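Long-range contact in beta-lactamase (PDB 6NHS), which probably hydrolyses beta-lactam antibiotics through an active-site serine, as class D beta-lactamases do: residues 64-78 and 123-137. Residues are numbered along the deposited sequence; the frame is centred on the assembly and turned at random. Where two conformers were deposited one is given.
With FMT (formic acid), chain K.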
ATOM      1  N   THR A  64      -3.291   1.697   1.236  1.00 24.35           N
ATOM      2  CA  THR A  64      -2.086   0.869   1.227  1.00 25.26           C
ATOM      3  C   THR A  64      -2.228  -0.329   2.151  1.00 26.16           C
ATOM      4  O   THR A  64      -1.522  -1.329   1.978  1.00 26.60           O
ATOM      5  CB  THR A  64      -0.833   1.668   1.623  1.00 25.40           C
ATOM      6  OG1 THR A  64      -0.903   2.075   2.999  1.00 23.58           O
ATOM      7  CG2 THR A  64      -0.670   2.874   0.732  1.00 25.62           C
ATOM      8  N   PHE A  65      -3.133  -0.247   3.125  1.00 25.08           N
ATOM      9  CA  PHE A  65      -3.384  -1.372   4.014  1.00 23.33           C
ATOM     10  C   PHE A  65      -3.973  -2.563   3.275  1.00 24.54           C
ATOM     11  O   PHE A  65      -3.927  -3.681   3.797  1.00 25.47           O
ATOM     12  CB  PHE A  65      -4.313  -0.934   5.150  1.00 23.75           C
ATOM     13  CG  PHE A  65      -4.503  -1.978   6.213  1.00 25.42           C
ATOM     14  CD1 PHE A  65      -3.460  -2.321   7.056  1.00 25.44           C
ATOM     15  CD2 PHE A  65      -5.726  -2.615   6.367  1.00 23.95           C
ATOM     16  CE1 PHE A  65      -3.624  -3.286   8.036  1.00 25.52           C
ATOM     17  CE2 PHE A  65      -5.904  -3.583   7.344  1.00 24.86           C
ATOM     18  CZ  PHE A  65      -4.848  -3.918   8.184  1.00 24.51           C
ATOM     19  N   LYS A  66      -4.513  -2.354   2.067  1.00 23.66           N
ATOM     20  CA  LYS A  66      -5.065  -3.467   1.298  1.00 25.57           C
ATOM     21  C   LYS A  66      -4.019  -4.542   1.030  1.00 22.61           C
ATOM     22  O   LYS A  66      -4.372  -5.715   0.862  1.00 22.37           O
ATOM     23  CB  LYS A  66      -5.653  -2.966  -0.026  1.00 24.19           C
ATOM     24  CG  LYS A  66      -6.939  -2.161   0.110  1.00 25.42           C
ATOM     25  CD  LYS A  66      -7.535  -1.858  -1.270  1.00 30.40           C
ATOM     26  CE  LYS A  66      -8.939  -1.265  -1.165  1.00 33.54           C
ATOM     27  NZ  LYS A  66      -8.952   0.143  -0.689  1.00 33.43           N
ATOM     28  N   ILE A  67      -2.736  -4.169   0.979  1.00 21.37           N
ATOM     29  CA  ILE A  67      -1.686  -5.171   0.790  1.00 23.54           C
ATOM     30  C   ILE A  67      -1.658  -6.134   1.971  1.00 24.37           C
ATOM     31  O   ILE A  67      -1.703  -7.357   1.799  1.00 24.91           O
ATOM     32  CB  ILE A  67      -0.319  -4.494   0.587  1.00 25.45           C
ATOM     33  CG1 ILE A  67      -0.324  -3.615  -0.671  1.00 27.76           C
ATOM     34  CG2 ILE A  67       0.787  -5.549   0.516  1.00 24.26           C
ATOM     35  CD1 ILE A  67       0.916  -2.706  -0.779  1.00 28.17           C
ATOM     36  N   PHE A  68      -1.596  -5.588   3.188  1.00 24.25           N
ATOM     37  CA  PHE A  68      -1.625  -6.415   4.394  1.00 23.20           C
ATOM     38  C   PHE A  68      -2.947  -7.164   4.518  1.00 26.77           C
ATOM     39  O   PHE A  68      -2.970  -8.368   4.799  1.00 25.94           O
ATOM     40  CB  PHE A  68      -1.384  -5.534   5.619  1.00 24.75           C
ATOM     41  CG  PHE A  68      -1.410  -6.281   6.922  1.00 25.70           C
ATOM     42  CD1 PHE A  68      -2.601  -6.483   7.598  1.00 24.28           C
ATOM     43  CD2 PHE A  68      -0.238  -6.771   7.477  1.00 24.62           C
ATOM     44  CE1 PHE A  68      -2.627  -7.172   8.804  1.00 25.23           C
ATOM     45  CE2 PHE A  68      -0.256  -7.454   8.684  1.00 24.85           C
ATOM     46  CZ  PHE A  68      -1.454  -7.659   9.340  1.00 23.26           C
ATOM     47  N   ASN A  69      -4.065  -6.459   4.314  1.00 23.29           N
ATOM     48  CA  ASN A  69      -5.384  -7.072   4.465  1.00 23.75           C
ATOM     49  C   ASN A  69      -5.566  -8.249   3.506  1.00 24.76           C
ATOM     50  O   ASN A  69      -6.149  -9.275   3.876  1.00 24.08           O
ATOM     51  CB  ASN A  69      -6.465  -6.010   4.234  1.00 22.32           C
ATOM     52  CG  ASN A  69      -7.757  -6.284   5.002  1.00 28.20           C
ATOM     53  OD1 ASN A  69      -7.941  -7.352   5.589  1.00 29.92           O
ATOM     54  ND2 ASN A  69      -8.663  -5.303   4.996  1.00 26.87           N
ATOM     55  N   SER A  70      -5.067  -8.115   2.273  1.00 24.06           N
ATOM     56  CA  SER A  70      -5.189  -9.189   1.287  1.00 24.77           C
ATOM     57  C   SER A  70      -4.460 -10.445   1.745  1.00 25.09           C
ATOM     58  O   SER A  70      -4.967 -11.561   1.582  1.00 24.11           O
ATOM     59  CB  SER A  70      -4.626  -8.738  -0.069  1.00 23.15           C
ATOM     60  OG  SER A  70      -5.272  -7.573  -0.555  1.00 26.51           O
ATOM     61  N   LEU A  71      -3.252 -10.276   2.294  1.00 24.77           N
ATOM     62  CA  LEU A  71      -2.474 -11.408   2.789  1.00 25.11           C
ATOM     63  C   LEU A  71      -3.217 -12.153   3.887  1.00 25.53           C
ATOM     64  O   LEU A  71      -3.316 -13.387   3.859  1.00 25.24           O
ATOM     65  CB  LEU A  71      -1.125 -10.915   3.313  1.00 23.16           C
ATOM     66  CG  LEU A  71      -0.207 -10.317   2.253  1.00 24.87           C
ATOM     67  CD1 LEU A  71       0.859  -9.426   2.905  1.00 25.74           C
ATOM     68  CD2 LEU A  71       0.431 -11.457   1.460  1.00 22.09           C
ATOM     69  N   VAL A  72      -3.730 -11.420   4.878  1.00 24.17           N
ATOM     70  CA  VAL A  72      -4.382 -12.069   6.013  1.00 24.63           C
ATOM     71  C   VAL A  72      -5.688 -12.716   5.571  1.00 24.21           C
ATOM     72  O   VAL A  72      -6.034 -13.818   6.015  1.00 23.72           O
ATOM     73  CB  VAL A  72      -4.606 -11.055   7.150  1.00 24.93           C
ATOM     74  CG1 VAL A  72      -5.341 -11.705   8.314  1.00 22.70           C
ATOM     75  CG2 VAL A  72      -3.253 -10.449   7.614  1.00 24.17           C
ATOM     76  N   ALA A  73      -6.427 -12.043   4.687  1.00 21.91           N
ATOM     77  CA  ALA A  73      -7.705 -12.572   4.221  1.00 23.85           C
ATOM     78  C   ALA A  73      -7.516 -13.898   3.499  1.00 23.18           C
ATOM     79  O   ALA A  73      -8.251 -14.860   3.740  1.00 27.85           O
ATOM     80  CB  ALA A  73      -8.393 -11.552   3.310  1.00 24.26           C
ATOM     81  N   LEU A  74      -6.533 -13.963   2.602  1.00 22.30           N
ATOM     82  CA  LEU A  74      -6.253 -15.210   1.897  1.00 25.05           C
ATOM     83  C   LEU A  74      -5.695 -16.266   2.839  1.00 28.41           C
ATOM     84  O   LEU A  74      -6.080 -17.440   2.759  1.00 28.88           O
ATOM     85  CB  LEU A  74      -5.278 -14.954   0.744  1.00 21.24           C
ATOM     86  CG  LEU A  74      -5.892 -14.212  -0.451  1.00 25.78           C
ATOM     87  CD1 LEU A  74      -4.781 -13.607  -1.333  1.00 23.73           C
ATOM     88  CD2 LEU A  74      -6.803 -15.134  -1.266  1.00 23.93           C
ATOM     89  N   GLU A  75      -4.787 -15.874   3.736  1.00 27.11           N
ATOM     90  CA  GLU A  75      -4.167 -16.852   4.624  1.00 27.40           C
ATOM     91  C   GLU A  75      -5.191 -17.486   5.558  1.00 30.88           C
ATOM     92  O   GLU A  75      -5.156 -18.701   5.790  1.00 30.91           O
ATOM     93  CB  GLU A  75      -3.043 -16.202   5.432  1.00 24.60           C
ATOM     94  CG  GLU A  75      -2.182 -17.205   6.180  1.00 29.76           C
ATOM     95  CD  GLU A  75      -1.387 -18.102   5.248  1.00 32.67           C
ATOM     96  OE1 GLU A  75      -1.113 -17.691   4.099  1.00 32.07           O
ATOM     97  OE2 GLU A  75      -1.029 -19.220   5.663  1.00 34.46           O
ATOM     98  N   THR A  76      -6.097 -16.678   6.120  1.00 30.25           N
ATOM     99  CA  THR A  76      -7.137 -17.200   7.000  1.00 31.54           C
ATOM    100  C   THR A  76      -8.242 -17.900   6.233  1.00 33.96           C
ATOM    101  O   THR A  76      -9.037 -18.625   6.838  1.00 32.43           O
ATOM    102  CB  THR A  76      -7.767 -16.078   7.830  1.00 29.97           C
ATOM    103  OG1 THR A  76      -8.302 -15.078   6.948  1.00 29.11           O
ATOM    104  CG2 THR A  76      -6.735 -15.446   8.772  1.00 29.19           C
ATOM    105  N   GLY A  77      -8.334 -17.668   4.928  1.00 34.53           N
ATOM    106  CA  GLY A  77      -9.353 -18.307   4.130  1.00 32.86           C
ATOM    107  C   GLY A  77     -10.702 -17.630   4.148  1.00 32.67           C
ATOM    108  O   GLY A  77     -11.688 -18.243   3.721  1.00 32.27           O
ATOM    109  N   VAL A  78     -10.790 -16.377   4.612  1.00 30.37           N
ATOM    110  CA  VAL A  78     -12.078 -15.697   4.545  1.00 32.27           C
ATOM    111  C   VAL A  78     -12.404 -15.304   3.111  1.00 30.90           C
ATOM    112  O   VAL A  78     -13.563 -15.004   2.798  1.00 31.55           O
ATOM    113  CB  VAL A  78     -12.129 -14.477   5.489  1.00 31.16           C
ATOM    114  CG1 VAL A  78     -11.711 -14.881   6.935  1.00 30.05           C
ATOM    115  CG2 VAL A  78     -11.293 -13.339   4.960  1.00 28.47           C
ATOM    116  N   ILE A 123     -12.188 -11.662   9.068  1.00 26.79           N
ATOM    117  CA  ILE A 123     -10.971 -11.962   9.824  1.00 24.71           C
ATOM    118  C   ILE A 123     -11.243 -11.821  11.315  1.00 27.21           C
ATOM    119  O   ILE A 123     -10.931 -12.711  12.115  1.00 28.32           O
ATOM    120  CB  ILE A 123      -9.813 -11.053   9.370  1.00 22.86           C
ATOM    121  CG1 ILE A 123      -9.379 -11.427   7.943  1.00 22.19           C
ATOM    122  CG2 ILE A 123      -8.636 -11.168  10.369  1.00 23.42           C
ATOM    123  CD1 ILE A 123      -8.572 -10.360   7.200  1.00 23.35           C
ATOM    124  N   GLY A 124     -11.843 -10.708  11.709  1.00 27.51           N
ATOM    125  CA  GLY A 124     -12.194 -10.480  13.094  1.00 25.93           C
ATOM    126  C   GLY A 124     -11.061  -9.841  13.879  1.00 28.14           C
ATOM    127  O   GLY A 124      -9.886  -9.927  13.521  1.00 26.63           O
ATOM    128  N   HIS A 125     -11.442  -9.211  14.992  1.00 29.82           N
ATOM    129  CA  HIS A 125     -10.495  -8.409  15.767  1.00 32.38           C
ATOM    130  C   HIS A 125      -9.345  -9.255  16.308  1.00 34.41           C
ATOM    131  O   HIS A 125      -8.181  -8.849  16.232  1.00 31.50           O
ATOM    132  CB  HIS A 125     -11.233  -7.700  16.906  1.00 31.35           C
ATOM    133  CG  HIS A 125     -10.360  -6.824  17.753  1.00 32.59           C
ATOM    134  ND1 HIS A 125      -9.805  -7.251  18.940  1.00 35.88           N
ATOM    135  CD2 HIS A 125      -9.961  -5.539  17.592  1.00 32.71           C
ATOM    136  CE1 HIS A 125      -9.093  -6.270  19.470  1.00 34.19           C
ATOM    137  NE2 HIS A 125      -9.175  -5.220  18.674  1.00 34.97           N
ATOM    138  N   GLU A 126      -9.645 -10.438  16.849  1.00 33.84           N
ATOM    139  CA  GLU A 126      -8.601 -11.243  17.478  1.00 38.60           C
ATOM    140  C   GLU A 126      -7.581 -11.732  16.456  1.00 34.33           C
ATOM    141  O   GLU A 126      -6.372 -11.649  16.687  1.00 35.41           O
ATOM    142  CB  GLU A 126      -9.211 -12.430  18.225  1.00 44.59           C
ATOM    143  CG  GLU A 126      -8.152 -13.326  18.858  1.00 51.44           C
ATOM    144  CD  GLU A 126      -8.729 -14.575  19.492  1.00 60.56           C
ATOM    145  OE1 GLU A 126      -9.964 -14.647  19.660  1.00 63.71           O
ATOM    146  OE2 GLU A 126      -7.940 -15.487  19.824  1.00 64.47           O
ATOM    147  N   ARG A 127      -8.048 -12.262  15.325  1.00 29.79           N
ATOM    148  CA  ARG A 127      -7.108 -12.721  14.308  1.00 31.61           C
ATOM    149  C   ARG A 127      -6.350 -11.554  13.689  1.00 29.83           C
ATOM    150  O   ARG A 127      -5.163 -11.681  13.376  1.00 28.69           O
ATOM    151  CB  ARG A 127      -7.831 -13.522  13.226  1.00 33.03           C
ATOM    152  CG  ARG A 127      -8.203 -14.935  13.654  1.00 35.35           C
ATOM    153  CD  ARG A 127      -8.537 -15.797  12.443  1.00 33.51           C
ATOM    154  NE  ARG A 127      -9.735 -15.336  11.749  1.00 31.44           N
ATOM    155  CZ  ARG A 127     -10.439 -16.085  10.908  1.00 31.04           C
ATOM    156  NH1 ARG A 127     -10.061 -17.329  10.649  1.00 31.05           N
ATOM    157  NH2 ARG A 127     -11.524 -15.595  10.328  1.00 28.54           N
HETATM  158  N   MSE A 128      -7.012 -10.414  13.508  1.00 28.27           N
HETATM  159  CA  MSE A 128      -6.359  -9.260  12.897  1.00 26.36           C
HETATM  160  C   MSE A 128      -5.235  -8.762  13.796  1.00 26.83           C
HETATM  161  O   MSE A 128      -4.139  -8.479  13.331  1.00 29.18           O
HETATM  162  CB  MSE A 128      -7.348  -8.128  12.632  1.00 24.87           C
HETATM  163  CG  MSE A 128      -6.722  -6.948  11.879  1.00 27.70           C
HETATM  164 SE   MSE A 128      -6.394  -7.307   9.986  0.80 29.17          SE
HETATM  165  CE  MSE A 128      -8.232  -7.054   9.332  1.00 24.57           C
ATOM    166  N   GLU A 129      -5.515  -8.662  15.095  1.00 28.27           N
ATOM    167  CA  GLU A 129      -4.488  -8.201  16.024  1.00 29.64           C
ATOM    168  C   GLU A 129      -3.291  -9.148  16.044  1.00 31.67           C
ATOM    169  O   GLU A 129      -2.141  -8.705  16.103  1.00 30.29           O
ATOM    170  CB  GLU A 129      -5.077  -8.044  17.429  1.00 33.11           C
ATOM    171  CG  GLU A 129      -4.305  -7.041  18.283  1.00 42.50           C
ATOM    172  CD  GLU A 129      -4.682  -7.086  19.745  1.00 50.33           C
ATOM    173  OE1 GLU A 129      -5.862  -7.341  20.063  1.00 52.69           O
ATOM    174  OE2 GLU A 129      -3.785  -6.874  20.584  1.00 56.12           O
ATOM    175  N   LYS A 130      -3.543 -10.462  16.002  0.54 32.30           N
ATOM    176  CA  LYS A 130      -2.445 -11.426  16.006  0.54 32.85           C
ATOM    177  C   LYS A 130      -1.542 -11.235  14.795  0.54 30.86           C
ATOM    178  O   LYS A 130      -0.312 -11.196  14.925  0.54 29.62           O
ATOM    179  CB  LYS A 130      -2.988 -12.857  16.046  0.54 35.30           C
ATOM    180  CG  LYS A 130      -3.557 -13.277  17.389  0.54 38.19           C
ATOM    181  CD  LYS A 130      -3.780 -14.782  17.454  0.54 42.90           C
ATOM    182  CE  LYS A 130      -4.756 -15.151  18.561  0.54 44.29           C
ATOM    183  NZ  LYS A 130      -4.436 -14.455  19.837  0.54 45.27           N
ATOM    184  N   PHE A 131      -2.135 -11.108  13.604  1.00 27.62           N
ATOM    185  CA  PHE A 131      -1.321 -10.938  12.400  1.00 27.31           C
ATOM    186  C   PHE A 131      -0.593  -9.598  12.400  1.00 30.43           C
ATOM    187  O   PHE A 131       0.571  -9.522  11.989  1.00 28.17           O
ATOM    188  CB  PHE A 131      -2.188 -11.077  11.147  1.00 27.84           C
ATOM    189  CG  PHE A 131      -2.366 -12.498  10.693  1.00 27.45           C
ATOM    190  CD1 PHE A 131      -1.414 -13.105   9.884  1.00 27.05           C
ATOM    191  CD2 PHE A 131      -3.479 -13.231  11.081  1.00 29.02           C
ATOM    192  CE1 PHE A 131      -1.570 -14.422   9.462  1.00 29.58           C
ATOM    193  CE2 PHE A 131      -3.647 -14.544  10.663  1.00 31.42           C
ATOM    194  CZ  PHE A 131      -2.690 -15.144   9.856  1.00 29.54           C
ATOM    195  N   ILE A 132      -1.264  -8.535  12.854  1.00 26.95           N
ATOM    196  CA  ILE A 132      -0.628  -7.219  12.939  1.00 28.01           C
ATOM    197  C   ILE A 132       0.636  -7.294  13.788  1.00 27.80           C
ATOM    198  O   ILE A 132       1.696  -6.777  13.415  1.00 29.09           O
ATOM    199  CB  ILE A 132      -1.621  -6.184  13.500  1.00 28.79           C
ATOM    200  CG1 ILE A 132      -2.684  -5.819  12.456  1.00 29.39           C
ATOM    201  CG2 ILE A 132      -0.888  -4.940  13.966  1.00 28.43           C
ATOM    202  CD1 ILE A 132      -2.210  -4.830  11.394  1.00 29.50           C
ATOM    203  N   LYS A 133       0.544  -7.940  14.947  1.00 29.68           N
ATOM    204  CA  LYS A 133       1.686  -7.994  15.852  1.00 31.40           C
ATOM    205  C   LYS A 133       2.738  -8.991  15.378  1.00 33.12           C
ATOM    206  O   LYS A 133       3.939  -8.742  15.528  1.00 32.69           O
ATOM    207  CB  LYS A 133       1.207  -8.326  17.265  1.00 34.00           C
ATOM    208  CG  LYS A 133       0.354  -7.220  17.874  1.00 37.03           C
ATOM    209  CD  LYS A 133       0.004  -7.502  19.324  1.00 42.97           C
ATOM    210  CE  LYS A 133      -0.682  -6.300  19.959  1.00 47.37           C
ATOM    211  NZ  LYS A 133      -1.008  -6.514  21.404  1.00 50.76           N
ATOM    212  N   GLN A 134       2.315 -10.116  14.794  1.00 33.21           N
ATOM    213  CA  GLN A 134       3.283 -11.083  14.280  1.00 37.90           C
ATOM    214  C   GLN A 134       4.093 -10.490  13.133  1.00 35.35           C
ATOM    215  O   GLN A 134       5.317 -10.668  13.067  1.00 34.00           O
ATOM    216  CB  GLN A 134       2.554 -12.350  13.836  1.00 47.55           C
ATOM    217  CG  GLN A 134       3.431 -13.573  13.685  1.00 60.29           C
ATOM    218  CD  GLN A 134       2.616 -14.847  13.526  1.00 71.30           C
ATOM    219  OE1 GLN A 134       3.163 -15.951  13.528  1.00 78.34           O
ATOM    220  NE2 GLN A 134       1.299 -14.699  13.387  1.00 73.19           N
ATOM    221  N   VAL A 135       3.427  -9.770  12.229  1.00 30.43           N
ATOM    222  CA  VAL A 135       4.108  -9.108  11.117  1.00 30.75           C
ATOM    223  C   VAL A 135       4.864  -7.873  11.593  1.00 32.81           C
ATOM    224  O   VAL A 135       5.879  -7.485  10.995  1.00 35.63           O
ATOM    225  CB  VAL A 135       3.077  -8.762  10.020  1.00 28.84           C
ATOM    226  CG1 VAL A 135       3.678  -7.853   8.952  1.00 30.23           C
ATOM    227  CG2 VAL A 135       2.536 -10.038   9.385  1.00 28.44           C
ATOM    228  N   GLY A 136       4.403  -7.243  12.667  1.00 31.86           N
ATOM    229  CA  GLY A 136       4.988  -5.986  13.091  1.00 31.56           C
ATOM    230  C   GLY A 136       4.566  -4.813  12.235  1.00 30.34           C
ATOM    231  O   GLY A 136       5.395  -3.952  11.923  1.00 30.73           O
ATOM    232  N   TYR A 137       3.286  -4.745  11.857  1.00 26.60           N
ATOM    233  CA  TYR A 137       2.831  -3.780  10.858  1.00 25.59           C
ATOM    234  C   TYR A 137       2.574  -2.420  11.502  1.00 27.51           C
ATOM    235  O   TYR A 137       1.693  -2.294  12.358  1.00 28.06           O
ATOM    236  CB  TYR A 137       1.560  -4.287  10.173  1.00 25.85           C
ATOM    237  CG  TYR A 137       1.095  -3.393   9.042  1.00 25.25           C
ATOM    238  CD1 TYR A 137       0.231  -2.332   9.282  1.00 24.53           C
ATOM    239  CD2 TYR A 137       1.537  -3.599   7.742  1.00 23.34           C
ATOM    240  CE1 TYR A 137      -0.192  -1.501   8.257  1.00 23.10           C
ATOM    241  CE2 TYR A 137       1.116  -2.770   6.702  1.00 25.59           C
ATOM    242  CZ  TYR A 137       0.240  -1.728   6.973  1.00 23.14           C
ATOM    243  OH  TYR A 137      -0.185  -0.890   5.962  1.00 22.80           O
TER
HETATM  244  C   FMT K 310      -9.787   0.232   2.201  1.00 31.14           C
HETATM  245  O1  FMT K 310      -9.452  -0.926   2.166  1.00 28.52           O
HETATM  246  O2  FMT K 310      -9.104   1.113   1.677  1.00 41.27           O
HETATM  247  O   HOH W   1       0.776  -1.355   3.595  1.00 24.76           O
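The Tyr137 ring receives CG of Phe68 over one face and, in an offset edge-to-face pair with planes at 72°, the edge of Phe65, whose CD1 lies 3.6 Å from Tyr137 CE1. Phe68 inclines obliquely to the tyrosine, and its rim fits a hole on helix 125-135 formed by Met128, Phe131, Ile132 and Val135. SE of selenomethionine Met128 meets both phenylalanines at their edges, with Met128 SE 4.0 Å from Phe68 CE1. With CG anti to the backbone N (chi1 179°), the Phe68 ring is carried into this hole, crossing Ile132 at about a right angle, CE1 within 3.5 Å of Ile132 CD1.

Farther along, Val72 CG1 makes a CH-pi contact over one face of Phe131, 4.0 Å from the ring centroid. Ile123 is a knob among Asn69, Val72, Ala73 and Thr76, its CD1 beside Val72 CG1 and Asn69 OD1. At the far end, Thr76 CB covers one face of the Arg127 guanidinium; a bend at chi3 (-65°) turns this group back so that NE donates to Ile123 O at 2.9 Å, in the carbonyl plane. One water accepts from Tyr137 OH and donates to Thr64 O.

Trp152 stacks on Phe65, extending the aromatic cluster. Lys66, of the probable SxxK active-site motif, leaves the same helix away from this contact. Within this mainly helical region the interface is largely apolar, buried Asn69 OD1, without a partner, being an exception; the helices therefore associate by shape and dispersion, with little directional bonding.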